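Local atomic coordinates of MIP07328p (PDB entry 6FKK), a protein that probably acts as a repulsive axon guidance cue, a semaphorin that binds receptors on other cells through its extracellular domains. Residues Gln142-Tyr147 against Leu176-Asn181; Val405-Thr410 against Val473-Cys478; Leu485-Leu490 against Cys495-Gln500; Ser510-Lys513 against Thr518-Gln521. All blocks are in the same frame, centred on the assembly; numbering follows the deposited sequence.

Contact 1: Gln142-Tyr147 against Leu176-Asn181; sequences QGLCPY and LIYREN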
loop_
_atom_site.group_PDB
_atom_site.type_symbol
_atom_site.label_atom_id
_atom_site.label_comp_id
_atom_site.label_asym_id
_atom_site.label_seq_id
_atom_site.Cartn_x
_atom_site.Cartn_y
_atom_site.Cartn_z
ATOM N N GLN A 142 11.379 -19.534 -7.632
ATOM C CA GLN A 142 11.182 -18.863 -8.911
ATOM C C GLN A 142 9.709 -18.530 -9.104
ATOM O O GLN A 142 8.856 -19.423 -9.102
ATOM C CB GLN A 142 11.687 -19.754 -10.045
ATOM C CG GLN A 142 11.515 -19.164 -11.434
ATOM C CD GLN A 142 11.916 -20.133 -12.528
ATOM O OE1 GLN A 142 12.135 -21.317 -12.272
ATOM N NE2 GLN A 142 12.014 -19.635 -13.755
ATOM N N GLY A 143 9.411 -17.241 -9.260
ATOM C CA GLY A 143 8.046 -16.782 -9.376
ATOM C C GLY A 143 7.337 -16.541 -8.063
ATOM O O GLY A 143 6.277 -15.904 -8.058
ATOM N N LEU A 144 7.882 -17.028 -6.948
ATOM C CA LEU A 144 7.297 -16.795 -5.634
ATOM C C LEU A 144 8.024 -15.724 -4.835
ATOM O O LEU A 144 7.447 -15.187 -3.885
ATOM C CB LEU A 144 7.276 -18.099 -4.826
ATOM C CG LEU A 144 6.315 -19.188 -5.306
ATOM C CD1 LEU A 144 6.526 -20.472 -4.527
ATOM C CD2 LEU A 144 4.883 -18.711 -5.159
ATOM N N CYS A 145 9.264 -15.402 -5.199
ATOM C CA CYS A 145 10.090 -14.453 -4.478
ATOM C C CYS A 145 10.919 -13.664 -5.484
ATOM O O CYS A 145 11.342 -14.223 -6.506
ATOM C CB CYS A 145 11.014 -15.167 -3.482
ATOM S SG CYS A 145 11.809 -14.090 -2.273
ATOM N N PRO A 146 11.155 -12.377 -5.238
ATOM C CA PRO A 146 11.950 -11.586 -6.180
ATOM C C PRO A 146 13.431 -11.933 -6.100
ATOM O O PRO A 146 13.908 -12.564 -5.155
ATOM C CB PRO A 146 11.694 -10.141 -5.740
ATOM C CG PRO A 146 11.345 -10.251 -4.299
ATOM C CD PRO A 146 10.577 -11.540 -4.173
ATOM N N TYR A 147 14.159 -11.502 -7.127
ATOM C CA TYR A 147 15.596 -11.730 -7.203
ATOM C C TYR A 147 16.403 -10.604 -6.576
ATOM O O TYR A 147 17.520 -10.841 -6.097
ATOM C CB TYR A 147 16.030 -11.897 -8.662
ATOM C CG TYR A 147 15.579 -13.180 -9.322
ATOM C CD1 TYR A 147 14.245 -13.389 -9.645
ATOM C CD2 TYR A 147 16.494 -14.172 -9.649
ATOM C CE1 TYR A 147 13.835 -14.556 -10.256
ATOM C CE2 TYR A 147 16.094 -15.341 -10.262
ATOM C CZ TYR A 147 14.763 -15.529 -10.563
ATOM O OH TYR A 147 14.356 -16.692 -11.173
ATOM N N LEU A 176 5.034 -11.705 -13.686
ATOM C CA LEU A 176 3.917 -12.632 -13.578
ATOM C C LEU A 176 3.213 -12.450 -12.244
ATOM O O LEU A 176 3.738 -11.833 -11.314
ATOM C CB LEU A 176 4.368 -14.092 -13.742
ATOM C CG LEU A 176 5.589 -14.679 -13.015
ATOM C CD1 LEU A 176 5.514 -14.594 -11.497
ATOM C CD2 LEU A 176 5.761 -16.129 -13.431
ATOM N N ILE A 177 2.005 -13.004 -12.176
ATOM C CA ILE A 177 1.295 -13.248 -10.927
ATOM C C ILE A 177 1.063 -14.749 -10.842
ATOM O O ILE A 177 0.485 -15.343 -11.760
ATOM C CB ILE A 177 -0.033 -12.473 -10.859
ATOM C CG1 ILE A 177 0.210 -10.972 -11.036
ATOM C CG2 ILE A 177 -0.730 -12.741 -9.542
ATOM C CD1 ILE A 177 -1.046 -10.129 -10.928
ATOM N N TYR A 178 1.522 -15.363 -9.755
ATOM C CA TYR A 178 1.648 -16.810 -9.689
ATOM C C TYR A 178 1.083 -17.349 -8.381
ATOM O O TYR A 178 1.160 -16.697 -7.336
ATOM C CB TYR A 178 3.122 -17.218 -9.847
ATOM C CG TYR A 178 3.400 -18.691 -9.675
ATOM C CD1 TYR A 178 3.150 -19.589 -10.701
ATOM C CD2 TYR A 178 3.932 -19.180 -8.490
ATOM C CE1 TYR A 178 3.412 -20.935 -10.547
ATOM C CE2 TYR A 178 4.197 -20.524 -8.327
ATOM C CZ TYR A 178 3.935 -21.397 -9.358
ATOM O OH TYR A 178 4.195 -22.738 -9.204
ATOM N N ARG A 179 0.516 -18.557 -8.458
ATOM C CA ARG A 179 -0.015 -19.273 -7.300
ATOM C C ARG A 179 -0.375 -20.705 -7.681
ATOM O O ARG A 179 -1.252 -20.918 -8.526
ATOM C CB ARG A 179 -1.245 -18.551 -6.732
ATOM C CG ARG A 179 -1.730 -19.053 -5.365
ATOM C CD ARG A 179 -2.654 -20.270 -5.459
ATOM N NE ARG A 179 -3.670 -20.125 -6.498
ATOM C CZ ARG A 179 -4.527 -21.080 -6.846
ATOM N NH1 ARG A 179 -4.496 -22.257 -6.236
ATOM N NH2 ARG A 179 -5.418 -20.860 -7.804
ATOM N N GLU A 180 0.281 -21.685 -7.055
ATOM C CA GLU A 180 -0.040 -23.104 -7.232
ATOM C C GLU A 180 -0.079 -23.481 -8.715
ATOM O O GLU A 180 -1.077 -23.986 -9.236
ATOM C CB GLU A 180 -1.358 -23.453 -6.527
ATOM C CG GLU A 180 -1.720 -24.944 -6.464
ATOM C CD GLU A 180 -0.880 -25.741 -5.480
ATOM O OE1 GLU A 180 0.091 -25.190 -4.917
ATOM O OE2 GLU A 180 -1.197 -26.931 -5.266
ATOM N N ASN A 181 1.030 -23.204 -9.401
ATOM C CA ASN A 181 1.200 -23.540 -10.815
ATOM C C ASN A 181 0.110 -22.913 -11.685
ATOM O O ASN A 181 -0.381 -23.525 -12.636
ATOM C CB ASN A 181 1.259 -25.054 -11.022
ATOM C CG ASN A 181 2.083 -25.436 -12.231
ATOM O OD1 ASN A 181 2.894 -24.645 -12.713
ATOM N ND2 ASN A 181 1.881 -26.651 -12.728
#

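Contact 2: Val405-Thr410 against Val473-Cys478; sequences VIYSGT and VPLHHC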
loop_
_atom_site.group_PDB
_atom_site.type_symbol
_atom_site.label_atom_id
_atom_site.label_comp_id
_atom_site.label_asym_id
_atom_site.label_seq_id
_atom_site.Cartn_x
_atom_site.Cartn_y
_atom_site.Cartn_z
ATOM N N VAL A 405 -7.617 9.677 10.544
ATOM C CA VAL A 405 -6.370 10.434 10.538
ATOM C C VAL A 405 -5.406 9.746 9.582
ATOM O O VAL A 405 -5.017 8.593 9.800
ATOM C CB VAL A 405 -5.774 10.545 11.948
ATOM C CG1 VAL A 405 -4.520 11.407 11.922
ATOM C CG2 VAL A 405 -6.803 11.122 12.901
ATOM N N ILE A 406 -5.026 10.447 8.520
ATOM C CA ILE A 406 -4.234 9.874 7.439
ATOM C C ILE A 406 -2.792 10.336 7.579
ATOM O O ILE A 406 -2.524 11.536 7.725
ATOM C CB ILE A 406 -4.808 10.264 6.067
ATOM C CG1 ILE A 406 -6.251 9.772 5.949
ATOM C CG2 ILE A 406 -3.949 9.694 4.953
ATOM C CD1 ILE A 406 -7.041 10.455 4.860
ATOM N N TYR A 407 -1.863 9.387 7.528
ATOM C CA TYR A 407 -0.438 9.660 7.624
ATOM C C TYR A 407 0.224 9.374 6.283
ATOM O O TYR A 407 -0.058 8.354 5.647
ATOM C CB TYR A 407 0.213 8.811 8.720
ATOM C CG TYR A 407 -0.323 9.073 10.111
ATOM C CD1 TYR A 407 -1.548 8.560 10.513
ATOM C CD2 TYR A 407 0.400 9.827 11.025
ATOM C CE1 TYR A 407 -2.041 8.796 11.782
ATOM C CE2 TYR A 407 -0.084 10.065 12.297
ATOM C CZ TYR A 407 -1.306 9.550 12.670
ATOM O OH TYR A 407 -1.794 9.783 13.935
ATOM N N SER A 408 1.103 10.276 5.858
ATOM C CA SER A 408 1.784 10.130 4.582
ATOM C C SER A 408 3.234 10.565 4.726
ATOM O O SER A 408 3.524 11.583 5.360
ATOM C CB SER A 408 1.090 10.947 3.485
ATOM O OG SER A 408 1.670 10.699 2.218
ATOM N N GLY A 409 4.140 9.788 4.137
ATOM C CA GLY A 409 5.551 10.113 4.174
ATOM C C GLY A 409 6.093 10.561 2.831
ATOM O O GLY A 409 5.460 10.334 1.795
ATOM N N THR A 410 7.263 11.192 2.832
ATOM C CA THR A 410 7.871 11.727 1.623
ATOM C C THR A 410 9.249 11.112 1.407
ATOM O O THR A 410 9.828 10.487 2.300
ATOM C CB THR A 410 7.993 13.256 1.692
ATOM O OG1 THR A 410 9.000 13.616 2.647
ATOM C CG2 THR A 410 6.671 13.877 2.109
ATOM N N VAL A 473 8.125 7.820 16.277
ATOM C CA VAL A 473 7.694 9.163 16.658
ATOM C C VAL A 473 6.264 9.063 17.178
ATOM O O VAL A 473 5.546 8.115 16.827
ATOM C CB VAL A 473 7.805 10.145 15.480
ATOM C CG1 VAL A 473 9.247 10.220 14.988
ATOM C CG2 VAL A 473 6.869 9.739 14.352
ATOM N N PRO A 474 5.811 9.990 18.024
ATOM C CA PRO A 474 4.463 9.859 18.596
ATOM C C PRO A 474 3.378 9.910 17.526
ATOM O O PRO A 474 3.412 10.743 16.616
ATOM C CB PRO A 474 4.366 11.047 19.558
ATOM C CG PRO A 474 5.382 12.025 19.080
ATOM C CD PRO A 474 6.507 11.172 18.557
ATOM N N LEU A 475 2.403 9.009 17.656
ATOM C CA LEU A 475 1.281 8.984 16.722
ATOM C C LEU A 475 0.422 10.237 16.848
ATOM O O LEU A 475 -0.138 10.707 15.851
ATOM C CB LEU A 475 0.435 7.732 16.956
ATOM C CG LEU A 475 -0.692 7.442 15.964
ATOM C CD1 LEU A 475 -0.130 6.953 14.637
ATOM C CD2 LEU A 475 -1.666 6.432 16.547
ATOM N N HIS A 476 0.308 10.786 18.054
ATOM C CA HIS A 476 -0.442 12.011 18.291
ATOM C C HIS A 476 0.298 12.834 19.332
ATOM O O HIS A 476 0.686 12.309 20.380
ATOM C CB HIS A 476 -1.869 11.709 18.758
ATOM C CG HIS A 476 -2.694 10.975 17.746
ATOM N ND1 HIS A 476 -3.300 11.608 16.682
ATOM C CD2 HIS A 476 -3.019 9.666 17.640
ATOM C CE1 HIS A 476 -3.961 10.718 15.962
ATOM N NE2 HIS A 476 -3.806 9.532 16.523
ATOM N N HIS A 477 0.490 14.121 19.041
ATOM C CA HIS A 477 1.315 14.994 19.866
ATOM C C HIS A 477 0.522 15.714 20.949
ATOM O O HIS A 477 0.866 16.851 21.301
ATOM C CB HIS A 477 2.042 16.013 18.986
ATOM C CG HIS A 477 2.718 15.413 17.793
ATOM N ND1 HIS A 477 3.984 14.873 17.847
ATOM C CD2 HIS A 477 2.306 15.279 16.510
ATOM C CE1 HIS A 477 4.321 14.426 16.651
ATOM N NE2 HIS A 477 3.321 14.660 15.821
ATOM N N CYS A 478 -0.531 15.095 21.489
ATOM C CA CYS A 478 -1.308 15.761 22.531
ATOM C C CYS A 478 -0.459 15.997 23.775
ATOM O O CYS A 478 -0.419 17.110 24.312
ATOM C CB CYS A 478 -2.550 14.942 22.892
ATOM S SG CYS A 478 -3.570 14.337 21.521
#

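Contact 3: Leu485-Leu490 against Cys495-Gln500; sequences LGCLSL and CAWDLQ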
loop_
_atom_site.group_PDB
_atom_site.type_symbol
_atom_site.label_atom_id
_atom_site.label_comp_id
_atom_site.label_asym_id
_atom_site.label_seq_id
_atom_site.Cartn_x
_atom_site.Cartn_y
_atom_site.Cartn_z
ATOM N N LEU A 485 -3.127 27.419 22.826
ATOM C CA LEU A 485 -3.223 27.838 21.432
ATOM C C LEU A 485 -2.725 26.744 20.496
ATOM O O LEU A 485 -3.299 26.528 19.422
ATOM C CB LEU A 485 -2.433 29.130 21.224
ATOM C CG LEU A 485 -2.803 30.289 22.152
ATOM C CD1 LEU A 485 -1.830 31.448 21.994
ATOM C CD2 LEU A 485 -4.229 30.741 21.888
ATOM N N GLY A 486 -1.664 26.038 20.890
ATOM C CA GLY A 486 -1.162 24.950 20.068
ATOM C C GLY A 486 -2.066 23.736 20.067
ATOM O O GLY A 486 -2.138 23.013 19.068
ATOM N N CYS A 487 -2.769 23.492 21.176
ATOM C CA CYS A 487 -3.673 22.348 21.250
ATOM C C CYS A 487 -4.867 22.530 20.318
ATOM O O CYS A 487 -5.362 21.558 19.734
ATOM C CB CYS A 487 -4.133 22.147 22.694
ATOM S SG CYS A 487 -5.070 20.633 23.039
ATOM N N LEU A 488 -5.336 23.769 20.159
ATOM C CA LEU A 488 -6.447 24.051 19.257
ATOM C C LEU A 488 -5.982 24.278 17.823
ATOM O O LEU A 488 -6.687 23.901 16.881
ATOM C CB LEU A 488 -7.234 25.268 19.753
ATOM C CG LEU A 488 -8.518 24.946 20.524
ATOM C CD1 LEU A 488 -8.253 23.972 21.661
ATOM C CD2 LEU A 488 -9.167 26.209 21.056
ATOM N N SER A 489 -4.808 24.886 17.636
ATOM C CA SER A 489 -4.280 25.072 16.287
ATOM C C SER A 489 -3.853 23.758 15.652
ATOM O O SER A 489 -3.805 23.665 14.422
ATOM C CB SER A 489 -3.100 26.044 16.304
ATOM O OG SER A 489 -3.513 27.349 16.670
ATOM N N LEU A 490 -3.538 22.744 16.462
ATOM C CA LEU A 490 -3.143 21.452 15.911
ATOM C C LEU A 490 -4.275 20.837 15.096
ATOM O O LEU A 490 -4.035 20.222 14.051
ATOM C CB LEU A 490 -2.717 20.512 17.038
ATOM C CG LEU A 490 -2.131 19.159 16.628
ATOM C CD1 LEU A 490 -0.830 19.342 15.854
ATOM C CD2 LEU A 490 -1.916 18.271 17.846
ATOM N N CYS A 495 -6.846 15.312 20.110
ATOM C CA CYS A 495 -6.373 16.210 21.157
ATOM C C CYS A 495 -7.445 17.248 21.462
ATOM O O CYS A 495 -7.984 17.879 20.547
ATOM C CB CYS A 495 -5.073 16.914 20.756
ATOM S SG CYS A 495 -3.701 15.864 20.185
ATOM N N ALA A 496 -7.750 17.418 22.746
ATOM C CA ALA A 496 -8.662 18.452 23.207
ATOM C C ALA A 496 -8.047 19.134 24.420
ATOM O O ALA A 496 -7.225 18.551 25.130
ATOM C CB ALA A 496 -10.045 17.880 23.551
ATOM N N TRP A 497 -8.449 20.381 24.652
ATOM C CA TRP A 497 -7.875 21.202 25.713
ATOM C C TRP A 497 -8.817 21.243 26.909
ATOM O O TRP A 497 -9.962 21.691 26.787
ATOM C CB TRP A 497 -7.592 22.618 25.217
ATOM C CG TRP A 497 -7.028 23.500 26.282
ATOM C CD1 TRP A 497 -7.691 24.457 26.992
ATOM C CD2 TRP A 497 -5.684 23.494 26.770
ATOM N NE1 TRP A 497 -6.839 25.055 27.889
ATOM C CE2 TRP A 497 -5.600 24.479 27.774
ATOM C CE3 TRP A 497 -4.540 22.753 26.455
ATOM C CZ2 TRP A 497 -4.419 24.747 28.461
ATOM C CZ3 TRP A 497 -3.371 23.017 27.139
ATOM C CH2 TRP A 497 -3.318 24.005 28.131
ATOM N N ASP A 498 -8.328 20.789 28.060
ATOM C CA ASP A 498 -9.091 20.857 29.299
ATOM C C ASP A 498 -8.903 22.228 29.937
ATOM O O ASP A 498 -7.772 22.683 30.131
ATOM C CB ASP A 498 -8.646 19.753 30.260
ATOM C CG ASP A 498 -9.550 19.631 31.478
ATOM O OD1 ASP A 498 -10.553 20.369 31.557
ATOM O OD2 ASP A 498 -9.262 18.789 32.357
ATOM N N LEU A 499 -10.014 22.892 30.254
ATOM C CA LEU A 499 -9.924 24.182 30.927
ATOM C C LEU A 499 -9.729 24.022 32.427
ATOM O O LEU A 499 -9.154 24.909 33.068
ATOM C CB LEU A 499 -11.173 25.016 30.642
ATOM C CG LEU A 499 -11.301 25.528 29.208
ATOM C CD1 LEU A 499 -12.559 26.369 29.042
ATOM C CD2 LEU A 499 -10.065 26.322 28.834
ATOM N N GLN A 500 -10.194 22.909 32.997
ATOM C CA GLN A 500 -9.986 22.659 34.418
ATOM C C GLN A 500 -8.505 22.491 34.731
ATOM O O GLN A 500 -7.989 23.082 35.684
ATOM C CB GLN A 500 -10.767 21.423 34.859
ATOM C CG GLN A 500 -12.260 21.638 35.000
ATOM C CD GLN A 500 -12.945 20.463 35.662
ATOM O OE1 GLN A 500 -12.387 19.368 35.742
ATOM N NE2 GLN A 500 -14.156 20.685 36.150
#

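Contact 4: Ser510-Lys513 against Thr518-Gln521; sequences SQHK and TYLQ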
loop_
_atom_site.group_PDB
_atom_site.type_symbol
_atom_site.label_atom_id
_atom_site.label_comp_id
_atom_site.label_asym_id
_atom_site.label_seq_id
_atom_site.Cartn_x
_atom_site.Cartn_y
_atom_site.Cartn_z
ATOM N N SER A 510 -6.243 9.012 27.444
ATOM C CA SER A 510 -6.468 9.608 28.756
ATOM C C SER A 510 -7.898 9.369 29.221
ATOM O O SER A 510 -8.839 9.371 28.423
ATOM C CB SER A 510 -6.173 11.106 28.718
ATOM O OG SER A 510 -4.853 11.354 28.272
ATOM N N GLN A 511 -8.060 9.165 30.525
ATOM C CA GLN A 511 -9.363 8.875 31.110
ATOM C C GLN A 511 -9.995 10.164 31.619
ATOM O O GLN A 511 -9.347 10.944 32.324
ATOM C CB GLN A 511 -9.229 7.862 32.249
ATOM C CG GLN A 511 -10.489 7.059 32.521
ATOM C CD GLN A 511 -10.791 6.062 31.419
ATOM O OE1 GLN A 511 -11.434 6.395 30.423
ATOM N NE2 GLN A 511 -10.329 4.830 31.594
ATOM N N HIS A 512 -11.254 10.387 31.259
ATOM C CA HIS A 512 -11.986 11.596 31.628
ATOM C C HIS A 512 -13.186 11.194 32.481
ATOM O O HIS A 512 -14.329 11.211 32.015
ATOM C CB HIS A 512 -12.416 12.371 30.382
ATOM C CG HIS A 512 -11.443 12.277 29.247
ATOM N ND1 HIS A 512 -10.361 13.121 29.121
ATOM C CD2 HIS A 512 -11.391 11.436 28.187
ATOM C CE1 HIS A 512 -9.685 12.804 28.031
ATOM N NE2 HIS A 512 -10.289 11.785 27.446
ATOM N N LYS A 513 -12.922 10.833 33.738
ATOM C CA LYS A 513 -13.997 10.380 34.613
ATOM C C LYS A 513 -14.975 11.501 34.933
ATOM O O LYS A 513 -16.155 11.236 35.192
ATOM C CB LYS A 513 -13.416 9.789 35.898
ATOM C CG LYS A 513 -12.247 10.569 36.476
ATOM C CD LYS A 513 -11.670 9.859 37.692
ATOM C CE LYS A 513 -10.381 10.510 38.164
ATOM N NZ LYS A 513 -10.566 11.949 38.487
ATOM N N THR A 518 -15.857 20.500 29.928
ATOM C CA THR A 518 -14.931 21.617 30.049
ATOM C C THR A 518 -13.835 21.595 28.989
ATOM O O THR A 518 -12.836 22.307 29.133
ATOM C CB THR A 518 -14.299 21.628 31.446
ATOM O OG1 THR A 518 -13.662 20.369 31.697
ATOM C CG2 THR A 518 -15.360 21.876 32.509
ATOM N N TYR A 519 -13.998 20.806 27.932
ATOM C CA TYR A 519 -12.975 20.657 26.907
ATOM C C TYR A 519 -13.288 21.545 25.707
ATOM O O TYR A 519 -14.444 21.889 25.449
ATOM C CB TYR A 519 -12.851 19.199 26.451
ATOM C CG TYR A 519 -12.271 18.244 27.480
ATOM C CD1 TYR A 519 -12.162 18.599 28.819
ATOM C CD2 TYR A 519 -11.822 16.985 27.102
ATOM C CE1 TYR A 519 -11.634 17.725 29.753
ATOM C CE2 TYR A 519 -11.290 16.105 28.028
ATOM C CZ TYR A 519 -11.198 16.481 29.351
ATOM O OH TYR A 519 -10.669 15.609 30.275
ATOM N N LEU A 520 -12.239 21.909 24.971
ATOM C CA LEU A 520 -12.362 22.748 23.787
ATOM C C LEU A 520 -11.667 22.087 22.606
ATOM O O LEU A 520 -10.556 21.565 22.741
ATOM C CB LEU A 520 -11.766 24.143 24.022
ATOM C CG LEU A 520 -12.521 25.076 24.969
ATOM C CD1 LEU A 520 -11.794 26.406 25.088
ATOM C CD2 LEU A 520 -13.950 25.284 24.491
ATOM N N GLN A 521 -12.327 22.116 21.450
ATOM C CA GLN A 521 -11.749 21.608 20.214
ATOM C C GLN A 521 -12.489 22.239 19.044
ATOM O O GLN A 521 -13.710 22.403 19.093
ATOM C CB GLN A 521 -11.829 20.079 20.132
ATOM C CG GLN A 521 -11.168 19.488 18.895
ATOM C CD GLN A 521 -11.259 17.974 18.849
ATOM O OE1 GLN A 521 -12.310 17.413 18.540
ATOM N NE2 GLN A 521 -10.153 17.305 19.158
#

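Contact 1: Gln142-Tyr147 against Leu176-Asn181
Tyr178 meets the loop Gln142-Tyr147 through Gly143 and Leu144. Its CB lies 3.9 Å from Gly143 O. CG is anti to the backbone N (chi1 175°), which carries the ring out past Gly143 to Leu144. There CD2 of the Tyr178 ring takes the closest touch, 3.5 Å from Leu144 CD2. The next atom outward, Tyr178 CE2, is 3.7 Å from that same methyl carbon and also borders Leu144 CG. The leucine methyl comes to the edge of the ring, near its plane. One face of the ring is approached by the backbone N of Glu180, offset toward the rim.

Leu176 fills in beside this pair. Its CD1 is 3.8 Å from Gly143 O and touches Gly143 CA as well. Gly143 has a positive phi, and a CB there would point at Leu176 and Tyr178. No hydrogen bond joins the two segments. Gly143 O instead bonds to Ser164 OG, on the strand that pairs with Leu176-Tyr178. Leu144 also rests on Leu162 of that strand. An alanine in place of Leu144 would remove CG and both methyls, and would probably leave the CD2-CE2 edge of Tyr178 without its apolar neighbour from the loop.

The loop follows strand 135-140, the last of one antiparallel sheet, and runs on to strand 154-158 of the next. Strand 175-178 is the third strand of that second sheet. Here a loop joining two consecutive blades of the sema beta-propeller packs against the third strand of the blade it leads into.

Contact 2: Val405-Thr410 against Val473-Cys478
The phenol OH of Tyr407 donates a hydrogen bond to Leu475 O at 2.7 Å. The C=O...OH angle is 136°, and the donor is tilted 34° from the carbonyl plane. Seen from the tyrosine, Leu475 O lies at the ring edge, in the ring plane. The same OH stands 3.0 Å above the plane of the His476 ring, over one face and toward the rim, where CE1 is nearest. The two side chains cross at about a right angle.

Leu475 adds an apolar touch. Its CG is anti to the backbone N (chi1 -173°), and this places CD1 3.5 Å from Tyr407 CZ. Val405 CG1 approaches the imidazole obliquely, 4.1 Å from His476 CE1.

Strands 402-410 and 469-474 belong to consecutive blades of the sema beta-propeller. The later blade also takes in strand 18-21 from the start of the chain, the ring closure known from propellers. The contact bridges these two blades where the chain leaves the last one.

A phenylalanine in place of Tyr407 would probably leave Leu475 O without this donor in a buried spot. His476 has polar partners of its own. Its ND1 bonds to Asp492 OD2 and its NE2 to His392 ND1, which fixes the rotation of the ring beneath the tyrosine OH.

Contact 3: Leu485-Leu490 against Cys495-Gln500
Helix 485-489 and strand 495-498 run roughly antiparallel, at 146° with their axes 7.7 Å apart at closest approach, and Cys487 and Trp497 are the nearest pair by CA. Cys487 is central. Its SG is anti to the backbone N (chi1 -171°), which aims the sulfur at the strand, 3.6 Å from Ala496 C. The CB of Cys487 is 3.8 Å from Trp497 CE3. The sulfur itself sits at the edge of the indole, 5.4 Å from the centroid of its six-membered ring, a sulfur-aromatic contact.

Two leucines extend the touch. Leu488 CD1 meets Trp497 CB at 3.9 Å, the side chains crossing at about a right angle. Leu490 CD2 lies 3.8 Å from Cys495 SG. At the end of the strand, Asp498 OD1 accepts from Gln500 N in an Asx turn.

Both sulfurs are in disulfides, Cys487 with Cys504 and Cys495 with Cys478. This is the cystine-rich core of a PSI domain (plexin repeat). No hydrogen bond crosses between the segments. Helix and strand therefore meet through sulfur, aliphatic and indole surfaces, with the covalent ties made to partners beside them.

Contact 4: Ser510-Lys513 against Thr518-Gln521
His512 ND1 and Tyr519 OH are hydrogen-bonded at 2.8 Å, and either could be the donor. This bond joins a loop to a short strand, and the two side chains supply all of the touch between the segments. Tyr519 CG is anti to the carbonyl carbon, while His512 CG is turned well off a staggered position (chi1 -34°). In Tyr519 chi2 is only 14°, so the ring plane nearly contains the CA-CB bond. The ring therefore turns its CE2-OH edge to the histidine. Tyr519 CE2 is 3.3 Å from His512 ND1 and 3.7 Å from His512 CE1. The planes stand at 80°, with centroids 5.2 Å apart: an offset edge-to-face pair in which the tyrosine edge points toward the imidazole face. CE2 leads this approach, while the hydroxyl itself meets the imidazole at its ND1 edge, near the ring plane. His512 ND1 lies near the plane of the phenol ring.

Strand 519-520 is an outer strand of the small antiparallel sheet of the PSI domain, next to strand 495-498. The loop with His512 links strand 503-506, on the far side of that sheet, to strand 519-520. The bond thus ties this crossing loop to the strand it is about to enter.

The imidazole is also flanked from within its own loop. Ser510 C lies over one face, 3.8 Å above the plane and toward the rim, and Leu507 touches the side chain. Tyr519 packs on Ala496 and Asp498 of the neighbouring strand and on Leu398 of the sema domain. Its OH has a further, weak hydrogen bond with Lys505 NZ.

Overall arrangement
Contacts 1 and 2 lie in the sema domain on opposite sides of the chain's centre, with their own centres 35 Å apart. Contacts 3 and 4 belong to the PSI domain, and each is centred 52 Å from contact 1. Contact 2 stands at the join between the domains. It is centred 17 Å from contact 3, and the disulfide from Cys478 SG to Cys495 SG (2.0 Å) links them covalently. Contacts 3 and 4 are centred only 10 Å apart and share a sheet, where Trp497 O probably accepts from Leu520 N at 2.9 Å. Near contact 1, the Leu176 side chain is about 9 Å from a protein-linked N-acetylglucosamine.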